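Local coordinates for protein WbmS, polysaccharide deacetylase involved in O-antigen biosynthesis (PDB 3HFT) that probably removes acetyl groups from a saccharide during O-antigen biosynthesis, as a zinc-binding hydrolase of the polysaccharide deacetylase family, at residues A[22-27]-A[121-126]; A[51-56]-A[73-78]; A[58-63]-A[247-252]; A[137-140]-A[146-149]; A[174-179]-A[196-201]. All coordinates share one frame; numbering follows the deposited sequence. Where two conformers were deposited one is given.

Contact 1 of 5, residues A[22-27]-A[121-126]; sequences ARISDI and CVSVRS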
# COMPACT_ATOMS: atom_id res chain seq x y z
N ALA A 22 3.15 4.76 -22.18
CA ALA A 22 2.97 6.11 -21.69
C ALA A 22 3.85 6.38 -20.47
O ALA A 22 4.51 5.48 -19.94
CB ALA A 22 1.49 6.32 -21.36
N ARG A 23 3.91 7.66 -20.09
CA ARG A 23 4.57 8.11 -18.89
C ARG A 23 3.57 8.18 -17.74
O ARG A 23 2.38 8.40 -17.96
CB ARG A 23 5.13 9.50 -19.13
CG ARG A 23 6.09 9.54 -20.30
CD ARG A 23 6.41 10.96 -20.65
NE ARG A 23 5.22 11.65 -21.09
CZ ARG A 23 5.03 12.18 -22.29
NH1 ARG A 23 5.96 12.12 -23.24
NH2 ARG A 23 3.89 12.79 -22.54
N ILE A 24 4.03 8.00 -16.51
CA ILE A 24 3.10 8.11 -15.37
C ILE A 24 2.35 9.45 -15.38
O ILE A 24 1.14 9.48 -15.15
CB ILE A 24 3.83 7.85 -14.00
CG1 ILE A 24 4.36 6.40 -13.92
CG2 ILE A 24 2.94 8.22 -12.79
CD1 ILE A 24 3.27 5.30 -13.68
N SER A 25 3.02 10.57 -15.70
CA SER A 25 2.33 11.86 -15.69
C SER A 25 1.32 12.04 -16.83
O SER A 25 0.63 13.07 -16.89
CB SER A 25 3.34 13.00 -15.76
OG SER A 25 4.22 12.81 -16.84
N ASP A 26 1.20 11.05 -17.71
CA ASP A 26 0.17 11.10 -18.75
C ASP A 26 -1.19 10.65 -18.20
O ASP A 26 -2.20 10.86 -18.85
CB ASP A 26 0.54 10.21 -19.94
CG ASP A 26 1.76 10.70 -20.71
OD1 ASP A 26 1.93 11.92 -20.87
OD2 ASP A 26 2.53 9.85 -21.19
N ILE A 27 -1.23 10.07 -16.99
CA ILE A 27 -2.48 9.62 -16.38
C ILE A 27 -3.33 10.83 -16.03
O ILE A 27 -2.87 11.74 -15.34
CB ILE A 27 -2.21 8.80 -15.11
CG1 ILE A 27 -1.48 7.50 -15.49
CG2 ILE A 27 -3.53 8.49 -14.32
CD1 ILE A 27 -0.80 6.75 -14.34
N CYS A 121 9.46 17.69 -10.29
CA CYS A 121 8.90 16.42 -10.70
C CYS A 121 7.56 16.20 -10.01
O CYS A 121 7.21 16.90 -9.04
CB CYS A 121 9.87 15.29 -10.43
SG CYS A 121 10.08 14.88 -8.71
N VAL A 122 6.80 15.26 -10.56
CA VAL A 122 5.44 14.97 -10.10
C VAL A 122 5.21 13.53 -9.70
O VAL A 122 4.19 13.22 -9.10
CB VAL A 122 4.39 15.35 -11.19
CG1 VAL A 122 4.44 16.89 -11.46
CG2 VAL A 122 4.60 14.56 -12.48
N SER A 123 6.15 12.64 -10.00
CA SER A 123 5.95 11.22 -9.72
C SER A 123 6.98 10.66 -8.74
O SER A 123 8.16 11.00 -8.80
CB SER A 123 5.93 10.40 -11.02
OG SER A 123 4.87 10.80 -11.88
N VAL A 124 6.53 9.78 -7.85
CA VAL A 124 7.39 9.19 -6.85
C VAL A 124 7.07 7.74 -6.57
O VAL A 124 5.90 7.34 -6.54
CB VAL A 124 7.31 9.99 -5.50
CG1 VAL A 124 5.85 10.06 -4.97
CG2 VAL A 124 8.22 9.36 -4.43
N ARG A 125 8.12 6.95 -6.36
CA ARG A 125 7.99 5.61 -5.80
C ARG A 125 9.08 5.52 -4.76
O ARG A 125 10.22 5.95 -5.02
CB ARG A 125 8.18 4.50 -6.83
CG ARG A 125 7.97 3.11 -6.22
CD ARG A 125 8.16 2.08 -7.28
NE ARG A 125 7.07 2.04 -8.24
CZ ARG A 125 7.23 1.82 -9.54
NH1 ARG A 125 8.43 1.74 -10.09
NH2 ARG A 125 6.16 1.74 -10.32
N SER A 126 8.72 5.03 -3.57
CA SER A 126 9.68 4.91 -2.47
C SER A 126 10.51 3.66 -2.59
O SER A 126 10.00 2.60 -2.93
CB SER A 126 8.96 4.87 -1.12
OG SER A 126 8.22 6.06 -0.90
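Ser-123 OG, hydrogen-bonded to Glu-88 OE2, lies against the CG2 methyl of Ile-24 at 3.3 Å. The contact sets the 3-10 turn of residues 24-26, ahead of the first strand of the deacetylase fold, against the short edge strand 123-124, which belongs to a mixed sheet. Ile-24 reaches the serine with the CG2 branch, set anti to the backbone N, while CG1 heads off beside that nitrogen. Next to this, Val-122 CG2 meets the CB carbon of Ser-25 at 3.8 Å. The hydroxyl of Ser-25 is engaged by the other oxygen of the same carboxylate, Glu-88 OE1, so one acidic group on strand 87-91 ties both serines together although no hydrogen bond runs directly between the two segments. The turn is braced internally as well: Asp-26 N donates to Arg-23 O at 2.9 Å, and the Asp-26 carboxylate answers back to Arg-23 twice. Its OD2 accepts from Arg-23 N at 2.8 Å, 35° out of the carboxylate plane, whereas OD1 presents its syn lone pair to Arg-23 NH2 in a salt bridge of 2.7 Å.

Contact 2 of 5, residues A[51-56]-A[73-78]; sequences FVLQDT and HSTPLL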
# COMPACT_ATOMS: atom_id res chain seq x y z
N PHE A 51 27.30 2.70 -16.20
CA PHE A 51 27.32 1.84 -17.39
C PHE A 51 26.08 0.94 -17.42
O PHE A 51 25.52 0.65 -18.48
CB PHE A 51 28.63 1.01 -17.51
CG PHE A 51 28.74 -0.13 -16.53
CD1 PHE A 51 29.26 0.08 -15.26
CD2 PHE A 51 28.42 -1.43 -16.91
CE1 PHE A 51 29.39 -0.97 -14.36
CE2 PHE A 51 28.56 -2.48 -16.03
CZ PHE A 51 29.03 -2.26 -14.75
N VAL A 52 25.62 0.55 -16.24
CA VAL A 52 24.41 -0.25 -16.10
C VAL A 52 23.17 0.59 -16.46
O VAL A 52 22.33 0.14 -17.22
CB VAL A 52 24.29 -0.83 -14.68
CG1 VAL A 52 22.89 -1.48 -14.44
CG2 VAL A 52 25.43 -1.83 -14.42
N LEU A 53 23.08 1.81 -15.93
CA LEU A 53 21.93 2.67 -16.24
C LEU A 53 21.94 3.02 -17.72
O LEU A 53 20.90 2.96 -18.38
CB LEU A 53 21.94 3.94 -15.36
CG LEU A 53 20.86 4.99 -15.65
CD1 LEU A 53 19.46 4.38 -15.59
CD2 LEU A 53 20.99 6.14 -14.66
N GLN A 54 23.12 3.31 -18.27
CA GLN A 54 23.21 3.63 -19.70
C GLN A 54 22.70 2.51 -20.59
O GLN A 54 22.06 2.76 -21.60
CB GLN A 54 24.63 3.97 -20.13
CG GLN A 54 24.67 4.49 -21.59
CD GLN A 54 23.97 5.83 -21.74
OE1 GLN A 54 24.33 6.78 -21.06
NE2 GLN A 54 22.95 5.90 -22.60
N ASP A 55 22.96 1.27 -20.21
CA ASP A 55 22.51 0.13 -21.00
C ASP A 55 21.00 0.05 -21.02
O ASP A 55 20.39 -0.23 -22.06
CB ASP A 55 23.09 -1.17 -20.42
CG ASP A 55 22.40 -2.43 -20.98
OD1 ASP A 55 22.74 -2.83 -22.10
OD2 ASP A 55 21.53 -3.00 -20.32
N THR A 56 20.37 0.30 -19.87
CA THR A 56 18.92 0.30 -19.82
C THR A 56 18.35 1.45 -20.64
O THR A 56 17.43 1.23 -21.41
CB THR A 56 18.38 0.33 -18.38
OG1 THR A 56 18.88 -0.79 -17.65
CG2 THR A 56 16.86 0.21 -18.41
N HIS A 73 19.95 8.88 -7.06
CA HIS A 73 21.20 9.57 -6.79
C HIS A 73 21.57 10.46 -7.96
O HIS A 73 20.97 10.39 -9.03
CB HIS A 73 22.27 8.52 -6.54
CG HIS A 73 22.60 7.72 -7.75
ND1 HIS A 73 21.85 6.62 -8.14
CD2 HIS A 73 23.57 7.86 -8.68
CE1 HIS A 73 22.38 6.11 -9.24
NE2 HIS A 73 23.40 6.86 -9.61
N SER A 74 22.55 11.32 -7.74
CA SER A 74 22.93 12.24 -8.75
C SER A 74 23.88 11.56 -9.73
O SER A 74 24.83 10.89 -9.32
CB SER A 74 23.63 13.43 -8.11
OG SER A 74 24.00 14.31 -9.12
N THR A 75 23.60 11.73 -11.03
CA THR A 75 24.46 11.24 -12.12
C THR A 75 24.19 12.07 -13.37
O THR A 75 23.06 12.49 -13.61
CB THR A 75 24.20 9.76 -12.48
OG1 THR A 75 24.69 9.50 -13.81
CG2 THR A 75 22.70 9.42 -12.42
N PRO A 76 25.22 12.32 -14.18
CA PRO A 76 24.93 13.07 -15.40
C PRO A 76 23.91 12.39 -16.33
O PRO A 76 23.33 13.06 -17.17
CB PRO A 76 26.31 13.20 -16.06
CG PRO A 76 27.18 12.21 -15.38
CD PRO A 76 26.65 12.00 -14.03
N LEU A 77 23.66 11.09 -16.14
CA LEU A 77 22.71 10.39 -16.98
C LEU A 77 21.27 10.85 -16.73
O LEU A 77 20.41 10.65 -17.59
CB LEU A 77 22.85 8.88 -16.81
CG LEU A 77 24.19 8.28 -17.26
CD1 LEU A 77 24.21 6.77 -17.11
CD2 LEU A 77 24.47 8.67 -18.66
N LEU A 78 21.00 11.47 -15.59
CA LEU A 78 19.68 12.04 -15.37
C LEU A 78 19.36 13.10 -16.43
O LEU A 78 18.21 13.27 -16.82
CB LEU A 78 19.56 12.64 -13.96
CG LEU A 78 19.70 11.68 -12.78
CD1 LEU A 78 19.24 12.36 -11.49
CD2 LEU A 78 18.94 10.37 -13.02
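With CG anti to the backbone N (chi1 175°), Leu-53 extends from helix 50-63 toward Leu-77, which points back at this first helix. The two leucines slide past one another in opposite directions: Leu-53 CD2 packs on Leu-77 CB at 3.9 Å, and Leu-77 CD1 settles over Leu-53 CB at 4.0 Å. Gln-54 starts out in the same way but bends at chi2 (66°), which turns its amide across the leucine at about a right angle. There OE1 sits only 3.1 Å from Leu-77 CD2, a tight approach of a carbonyl oxygen to a methyl. The other end of that amide is held, for NE2 is hydrogen-bonded to Asp-58 OD1 one turn further along the same helix, which fixes OE1 on the leucine side. Leu-53 CD2 also reaches Thr-75 CG2, at a looser 4.3 Å. The threonine marks the entry to helix 77-83: its OG1 accepts from Leu-77 N at 3.0 Å in a nearly straight bond (168°), closing an ST turn that caps the coming helix, and the same hydroxyl is hydrogen-bonded to Asp-50 OD1. The polar link and the leucine pair thus join the same two elements. Successive helices packed side by side, each following a parallel strand, are characteristic of the beta/alpha architecture of polysaccharide deacetylases.

Contact 3 of 5, residues A[58-63]-A[247-252]; sequences DLIEGA and TFLQSL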
# COMPACT_ATOMS: atom_id res chain seq x y z
N ASP A 58 19.70 2.91 -23.21
CA ASP A 58 19.89 2.57 -24.63
C ASP A 58 18.85 1.59 -25.17
O ASP A 58 18.33 1.75 -26.27
CB ASP A 58 21.28 2.00 -24.85
CG ASP A 58 22.38 3.04 -24.67
OD1 ASP A 58 22.09 4.27 -24.73
OD2 ASP A 58 23.52 2.61 -24.44
N LEU A 59 18.48 0.62 -24.35
CA LEU A 59 17.49 -0.38 -24.71
C LEU A 59 16.11 0.25 -24.93
O LEU A 59 15.44 -0.01 -25.95
CB LEU A 59 17.48 -1.44 -23.61
CG LEU A 59 17.22 -2.88 -23.98
CD1 LEU A 59 18.17 -3.33 -25.07
CD2 LEU A 59 17.36 -3.79 -22.74
N ILE A 60 15.69 1.12 -24.01
CA ILE A 60 14.39 1.81 -24.15
C ILE A 60 14.40 2.86 -25.29
O ILE A 60 13.46 2.93 -26.09
CB ILE A 60 13.95 2.43 -22.82
CG1 ILE A 60 13.93 1.36 -21.73
CG2 ILE A 60 12.56 3.07 -22.93
CD1 ILE A 60 13.15 0.05 -22.12
N GLU A 61 15.48 3.65 -25.38
CA GLU A 61 15.64 4.59 -26.49
C GLU A 61 15.60 3.87 -27.84
O GLU A 61 14.99 4.36 -28.77
CB GLU A 61 16.91 5.43 -26.33
CG GLU A 61 16.74 6.41 -25.15
CD GLU A 61 17.76 7.54 -25.07
OE1 GLU A 61 18.90 7.37 -25.57
OE2 GLU A 61 17.40 8.58 -24.45
N GLY A 62 16.20 2.69 -27.94
CA GLY A 62 16.17 1.92 -29.18
C GLY A 62 14.77 1.50 -29.61
O GLY A 62 14.51 1.35 -30.80
N ALA A 63 13.88 1.31 -28.64
CA ALA A 63 12.49 0.95 -28.89
C ALA A 63 11.67 2.18 -29.25
O ALA A 63 10.63 2.07 -29.87
CB ALA A 63 11.90 0.25 -27.65
N THR A 247 15.30 -10.36 -21.35
CA THR A 247 14.60 -10.95 -22.49
C THR A 247 13.08 -10.73 -22.35
O THR A 247 12.40 -10.54 -23.35
CB THR A 247 14.95 -12.41 -22.70
OG1 THR A 247 14.57 -13.16 -21.56
CG2 THR A 247 16.45 -12.60 -23.01
N PHE A 248 12.57 -10.69 -21.13
CA PHE A 248 11.15 -10.39 -20.90
C PHE A 248 10.86 -8.97 -21.41
O PHE A 248 9.90 -8.75 -22.12
CB PHE A 248 10.87 -10.52 -19.41
CG PHE A 248 9.47 -10.15 -18.96
CD1 PHE A 248 9.18 -8.86 -18.55
CD2 PHE A 248 8.47 -11.11 -18.87
CE1 PHE A 248 7.93 -8.54 -18.08
CE2 PHE A 248 7.22 -10.79 -18.39
CZ PHE A 248 6.95 -9.50 -18.00
N LEU A 249 11.71 -8.02 -21.03
CA LEU A 249 11.53 -6.63 -21.46
C LEU A 249 11.68 -6.52 -22.94
O LEU A 249 10.91 -5.81 -23.60
CB LEU A 249 12.56 -5.74 -20.77
CG LEU A 249 12.59 -4.27 -21.16
CD1 LEU A 249 11.25 -3.54 -20.96
CD2 LEU A 249 13.74 -3.59 -20.35
N GLN A 250 12.69 -7.17 -23.50
CA GLN A 250 12.88 -7.11 -24.96
C GLN A 250 11.67 -7.67 -25.73
O GLN A 250 11.24 -7.07 -26.70
CB GLN A 250 14.17 -7.82 -25.39
CG GLN A 250 15.42 -7.06 -24.98
CD GLN A 250 16.68 -7.88 -25.18
OE1 GLN A 250 16.72 -9.05 -24.84
NE2 GLN A 250 17.69 -7.27 -25.74
N SER A 251 11.11 -8.79 -25.27
CA SER A 251 9.91 -9.37 -25.92
C SER A 251 8.69 -8.49 -25.80
O SER A 251 7.91 -8.35 -26.74
CB SER A 251 9.53 -10.70 -25.30
OG SER A 251 10.56 -11.61 -25.56
N LEU A 252 8.52 -7.91 -24.63
CA LEU A 252 7.39 -7.03 -24.37
C LEU A 252 7.44 -5.84 -25.30
O LEU A 252 6.41 -5.44 -25.87
CB LEU A 252 7.44 -6.60 -22.92
CG LEU A 252 6.50 -5.60 -22.28
CD1 LEU A 252 6.77 -5.70 -20.77
CD2 LEU A 252 6.73 -4.21 -22.80
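Helix 50-63 and the C-terminal helix 245-256 run side by side in nearly the same direction, the axes of segments 58-63 and 247-252 inclined by 12° and coming no closer than 11.2 Å. At that spacing the backbones stay well apart, with the nearest CA atoms, those of Leu-59 and Gln-250, 8.2 Å from each other, and the gap is spanned by the ends of long side chains. Leu-249 takes the middle. Its CG lies anti to the backbone N (chi1 176°), which directs the isobutyl group at the other helix, and its CD2 methyl receives two partners, Ile-60 CD1 at 4.1 Å and Leu-59 CD2 at 4.3 Å. The isoleucine arrives at about a right angle to the leucine, touching it with the end of its longer branch. Leu-59 is forked: while CD2 faces Leu-249, its CD1 methyl meets the amide nitrogen NE2 of Gln-250 at 4.0 Å, where the extended glutamine side chain crosses it. Both leucines also rest on Val-212 of helix 209-214, and Leu-249 also touches Phe-207 at the end of strand 203-207. Ile-60 and Ala-63 continue the seam onto Leu-253, so the C-terminal helix is laid along the first helix of the deacetylase fold. No hydrogen bond or salt bridge spans the two segments. Their association therefore depends on van der Waals contact between branched aliphatic groups, with the glutamine amide the one polar group that touches across.

Contact 4 of 5, residues A[137-140]-A[146-149]; sequences NMFG and YDCN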
# COMPACT_ATOMS: atom_id res chain seq x y z
N ASN A 137 1.16 12.68 2.68
CA ASN A 137 0.84 14.10 2.96
C ASN A 137 2.03 14.98 2.58
O ASN A 137 1.88 16.04 1.96
CB ASN A 137 0.50 14.32 4.45
CG ASN A 137 -0.89 13.81 4.84
OD1 ASN A 137 -1.70 13.47 3.99
ND2 ASN A 137 -1.16 13.76 6.14
N MSE A 138 3.22 14.54 2.96
CA MSE A 138 4.42 15.30 2.68
C MSE A 138 4.76 15.30 1.20
O MSE A 138 5.29 16.30 0.68
CB MSE A 138 5.59 14.81 3.54
CG MSE A 138 5.52 15.27 5.01
SE MSE A 138 7.19 14.95 5.96
CE MSE A 138 8.24 14.95 4.43
N PHE A 139 4.48 14.19 0.51
CA PHE A 139 4.67 14.14 -0.94
C PHE A 139 3.82 15.25 -1.56
O PHE A 139 4.30 16.06 -2.36
CB PHE A 139 4.18 12.81 -1.54
CG PHE A 139 5.08 11.62 -1.31
CD1 PHE A 139 6.41 11.76 -0.95
CD2 PHE A 139 4.61 10.36 -1.61
CE1 PHE A 139 7.22 10.62 -0.81
CE2 PHE A 139 5.42 9.25 -1.47
CZ PHE A 139 6.73 9.39 -1.06
N GLY A 140 2.56 15.29 -1.15
CA GLY A 140 1.59 16.25 -1.67
C GLY A 140 1.92 17.71 -1.41
O GLY A 140 1.78 18.54 -2.28
N TYR A 146 1.76 12.01 -8.37
CA TYR A 146 1.51 10.61 -8.59
C TYR A 146 2.29 9.72 -7.63
O TYR A 146 3.53 9.68 -7.70
CB TYR A 146 1.91 10.24 -10.01
CG TYR A 146 1.15 10.99 -11.05
CD1 TYR A 146 -0.10 10.55 -11.47
CD2 TYR A 146 1.63 12.17 -11.56
CE1 TYR A 146 -0.81 11.25 -12.41
CE2 TYR A 146 0.92 12.87 -12.51
CZ TYR A 146 -0.30 12.41 -12.93
OH TYR A 146 -1.01 13.09 -13.86
N ASP A 147 1.58 8.98 -6.79
CA ASP A 147 2.20 8.00 -5.92
C ASP A 147 2.18 6.61 -6.58
O ASP A 147 1.13 6.15 -7.02
CB ASP A 147 1.51 7.96 -4.55
CG ASP A 147 2.02 6.83 -3.70
OD1 ASP A 147 1.48 5.70 -3.86
OD2 ASP A 147 2.96 7.08 -2.90
N CYS A 148 3.34 5.97 -6.68
CA CYS A 148 3.50 4.69 -7.36
C CYS A 148 3.95 3.60 -6.40
O CYS A 148 4.65 2.68 -6.79
CB CYS A 148 4.52 4.83 -8.50
SG CYS A 148 3.91 6.02 -9.74
N ASN A 149 3.47 3.66 -5.16
CA ASN A 149 3.92 2.76 -4.07
C ASN A 149 3.08 1.50 -3.78
O ASN A 149 3.50 0.66 -3.01
CB ASN A 149 4.02 3.57 -2.78
CG ASN A 149 5.32 4.37 -2.73
OD1 ASN A 149 6.37 3.80 -2.92
ND2 ASN A 149 5.25 5.65 -2.42
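Phe-139 leaves helix 133-141 with its CB directed toward strand 146-147 and meets Asp-147 and Asn-149 with one edge of its ring. This is the inside of a beta-alpha-beta unit, in which the helix links parallel neighbours 123-124 and 146-147. CG stands beside the backbone N (chi1 -76°), which lays the ring toward the strand. Along the leading edge CD2 comes to 3.9 Å from Asp-147 OD2. CE2, the next carbon, is closer to that oxygen at 3.6 Å and has Asn-149 ND2 as its second neighbour at 3.7 Å. Both polar atoms lie in the plane of the ring, at its rim; the amide is nearly coplanar with the ring, the two planes 22° apart. A carboxylate oxygen at the C-H edge is electrostatically reasonable, since that rim is the slightly positive part of an aromatic ring. Val-124 and Leu-111 add apolar cover to the phenylalanine. Both polar side chains are held by other partners as well: OD1 of Asp-147 is salt-bridged to Arg-172 NH2, and Asn-149 OD1 takes the backbone N of Ser-126. Asp-147 OD1 also accepts from Asn-149 N at 3.1 Å, from above the carboxylate plane, which makes an Asx turn. Beside it, OD2 receives Asn-149 ND2 on its syn side at 2.7 Å.

Contact 5 of 5, residues A[174-179]-A[196-201]; sequences PYLWED and WYQPDG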
# COMPACT_ATOMS: atom_id res chain seq x y z
N PRO A 174 -1.44 2.04 -8.96
CA PRO A 174 -0.95 0.74 -8.53
C PRO A 174 -0.19 0.05 -9.66
O PRO A 174 -0.52 0.25 -10.82
CB PRO A 174 -2.24 -0.02 -8.25
CG PRO A 174 -3.18 0.50 -9.28
CD PRO A 174 -2.85 1.99 -9.35
N TYR A 175 0.79 -0.79 -9.31
CA TYR A 175 1.55 -1.50 -10.32
C TYR A 175 1.52 -2.98 -10.07
O TYR A 175 1.24 -3.43 -8.95
CB TYR A 175 2.97 -0.97 -10.47
CG TYR A 175 3.99 -1.24 -9.39
CD1 TYR A 175 4.03 -0.49 -8.22
CD2 TYR A 175 4.99 -2.15 -9.60
CE1 TYR A 175 5.01 -0.68 -7.27
CE2 TYR A 175 6.00 -2.33 -8.67
CZ TYR A 175 6.01 -1.59 -7.51
OH TYR A 175 7.04 -1.74 -6.60
N LEU A 176 1.66 -3.74 -11.16
CA LEU A 176 1.30 -5.15 -11.13
C LEU A 176 2.39 -6.19 -11.44
O LEU A 176 2.17 -7.40 -11.34
CB LEU A 176 0.09 -5.36 -12.08
CG LEU A 176 0.12 -4.91 -13.55
CD1 LEU A 176 1.32 -5.45 -14.35
CD2 LEU A 176 -1.23 -5.25 -14.24
N TRP A 177 3.58 -5.71 -11.77
CA TRP A 177 4.71 -6.58 -12.11
C TRP A 177 6.02 -5.87 -11.81
O TRP A 177 6.14 -4.64 -12.01
CB TRP A 177 4.64 -6.98 -13.59
CG TRP A 177 5.58 -8.13 -13.97
CD1 TRP A 177 5.23 -9.44 -14.14
CD2 TRP A 177 6.97 -8.04 -14.33
NE1 TRP A 177 6.33 -10.18 -14.51
CE2 TRP A 177 7.41 -9.35 -14.64
CE3 TRP A 177 7.90 -7.00 -14.34
CZ2 TRP A 177 8.74 -9.64 -15.00
CZ3 TRP A 177 9.22 -7.28 -14.71
CH2 TRP A 177 9.62 -8.59 -15.02
N GLU A 178 6.98 -6.63 -11.27
CA GLU A 178 8.31 -6.11 -10.94
C GLU A 178 9.30 -7.27 -11.11
O GLU A 178 8.98 -8.44 -10.79
CB GLU A 178 8.35 -5.52 -9.53
CG GLU A 178 9.71 -5.02 -9.05
CD GLU A 178 9.66 -4.38 -7.68
OE1 GLU A 178 8.62 -3.75 -7.36
OE2 GLU A 178 10.65 -4.53 -6.93
N ASP A 179 10.47 -6.95 -11.63
CA ASP A 179 11.46 -7.99 -11.95
C ASP A 179 11.91 -8.82 -10.77
O ASP A 179 11.87 -10.07 -10.84
CB ASP A 179 12.64 -7.48 -12.83
CG ASP A 179 13.35 -6.24 -12.29
OD1 ASP A 179 13.16 -5.88 -11.12
OD2 ASP A 179 14.13 -5.61 -13.05
N TRP A 196 0.29 -10.88 -17.82
CA TRP A 196 -0.06 -9.88 -16.83
C TRP A 196 -0.99 -8.79 -17.35
O TRP A 196 -1.55 -8.00 -16.55
CB TRP A 196 1.26 -9.21 -16.34
CG TRP A 196 2.16 -8.90 -17.47
CD1 TRP A 196 3.15 -9.67 -17.95
CD2 TRP A 196 2.09 -7.75 -18.32
NE1 TRP A 196 3.71 -9.09 -19.06
CE2 TRP A 196 3.09 -7.89 -19.29
CE3 TRP A 196 1.27 -6.62 -18.35
CZ2 TRP A 196 3.28 -6.96 -20.33
CZ3 TRP A 196 1.47 -5.70 -19.36
CH2 TRP A 196 2.47 -5.86 -20.32
N TYR A 197 -1.17 -8.73 -18.68
CA TYR A 197 -1.84 -7.63 -19.35
C TYR A 197 -3.33 -7.53 -19.07
O TYR A 197 -4.06 -8.50 -19.21
CB TYR A 197 -1.60 -7.70 -20.88
CG TYR A 197 -2.19 -6.52 -21.62
CD1 TYR A 197 -1.69 -5.23 -21.46
CD2 TYR A 197 -3.28 -6.70 -22.47
CE1 TYR A 197 -2.25 -4.13 -22.15
CE2 TYR A 197 -3.85 -5.61 -23.16
CZ TYR A 197 -3.33 -4.33 -22.99
OH TYR A 197 -3.92 -3.29 -23.67
N GLN A 198 -3.76 -6.33 -18.72
CA GLN A 198 -5.15 -6.00 -18.52
C GLN A 198 -5.60 -5.01 -19.62
O GLN A 198 -5.24 -3.81 -19.60
CB GLN A 198 -5.33 -5.35 -17.14
CG GLN A 198 -4.68 -6.14 -16.00
CD GLN A 198 -5.08 -5.65 -14.63
OE1 GLN A 198 -5.72 -4.59 -14.49
NE2 GLN A 198 -4.74 -6.44 -13.60
N PRO A 199 -6.39 -5.49 -20.59
CA PRO A 199 -6.87 -4.54 -21.60
C PRO A 199 -7.80 -3.54 -21.00
O PRO A 199 -8.04 -2.47 -21.57
CB PRO A 199 -7.63 -5.43 -22.58
CG PRO A 199 -7.84 -6.69 -21.91
CD PRO A 199 -6.89 -6.85 -20.81
N ASP A 200 -8.34 -3.91 -19.83
CA ASP A 200 -9.36 -3.14 -19.12
C ASP A 200 -8.85 -2.45 -17.84
O ASP A 200 -9.65 -1.90 -17.09
CB ASP A 200 -10.54 -4.04 -18.72
CG ASP A 200 -10.11 -5.37 -18.05
OD1 ASP A 200 -8.91 -5.70 -17.97
OD2 ASP A 200 -11.03 -6.11 -17.65
N GLY A 201 -7.54 -2.44 -17.65
CA GLY A 201 -6.97 -1.81 -16.46
C GLY A 201 -5.70 -1.08 -16.81
O GLY A 201 -5.33 -1.00 -18.00
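The short, weakly bonded strand 177-178 at the edge of the parallel sheet is covered here by the loop that leads into its neighbour 203-207, with Leu-176 and Trp-177 meeting Trp-196 and Gln-198. Leu-176 places CG between its backbone N and carbonyl carbon (chi1 54°), and the two methyls divide the work. CD1 approaches the six-membered ring of Trp-196 at CE3, 4.2 Å away, the side chains crossing at about a right angle. CD2 turns to the loop backbone and lies 3.6 Å from Trp-196 O, with Gln-198 NE2 at 3.8 Å as the glutamine comes in from the opposite direction. The Gln-198 amide is anchored at both ends, OE1 to Leu-160 N and NE2 to Ile-158 O, so its rotation is settled independently of the leucine. Further on, Trp-177 and Trp-196 bring their CD1 atoms to 4.3 Å, and the centroids of their five-membered rings lie 5.4 Å apart with planes at 50°, an oblique pairing. Phe-248 of the C-terminal helix stacks on Trp-177, while the indole NE1 of Trp-177 is hydrogen-bonded to Tyr-195 OH. Across the two segments themselves no hydrogen bond forms. The loop is thus held to the strand by buried apolar and aromatic surfaces, and the Gln-198 amide that reaches the interface has its hydrogen bonds with residues beyond it.

From the N terminus, contact 1 opens at residues 22-27 and closes about a hundred residues later on strand 123-124, with contact 2 lying wholly within that span between helix 50-63 and the start of helix 77-83. Contact 3 begins on the same helix 50-63, so it crosses both earlier contacts before closing at the C-terminal helix. Its long loop encloses contacts 4 and 5, which follow contact 1 and each other in series. Contacts 1 and 4 reach neighbouring strands of the mixed sheet, and Arg-125 and Cys-148 bring both against Tyr-175 of contact 5. Contact 5 in turn meets contact 3 through Phe-248 and Leu-252, joining the edge of the parallel sheet to the C-terminal helix.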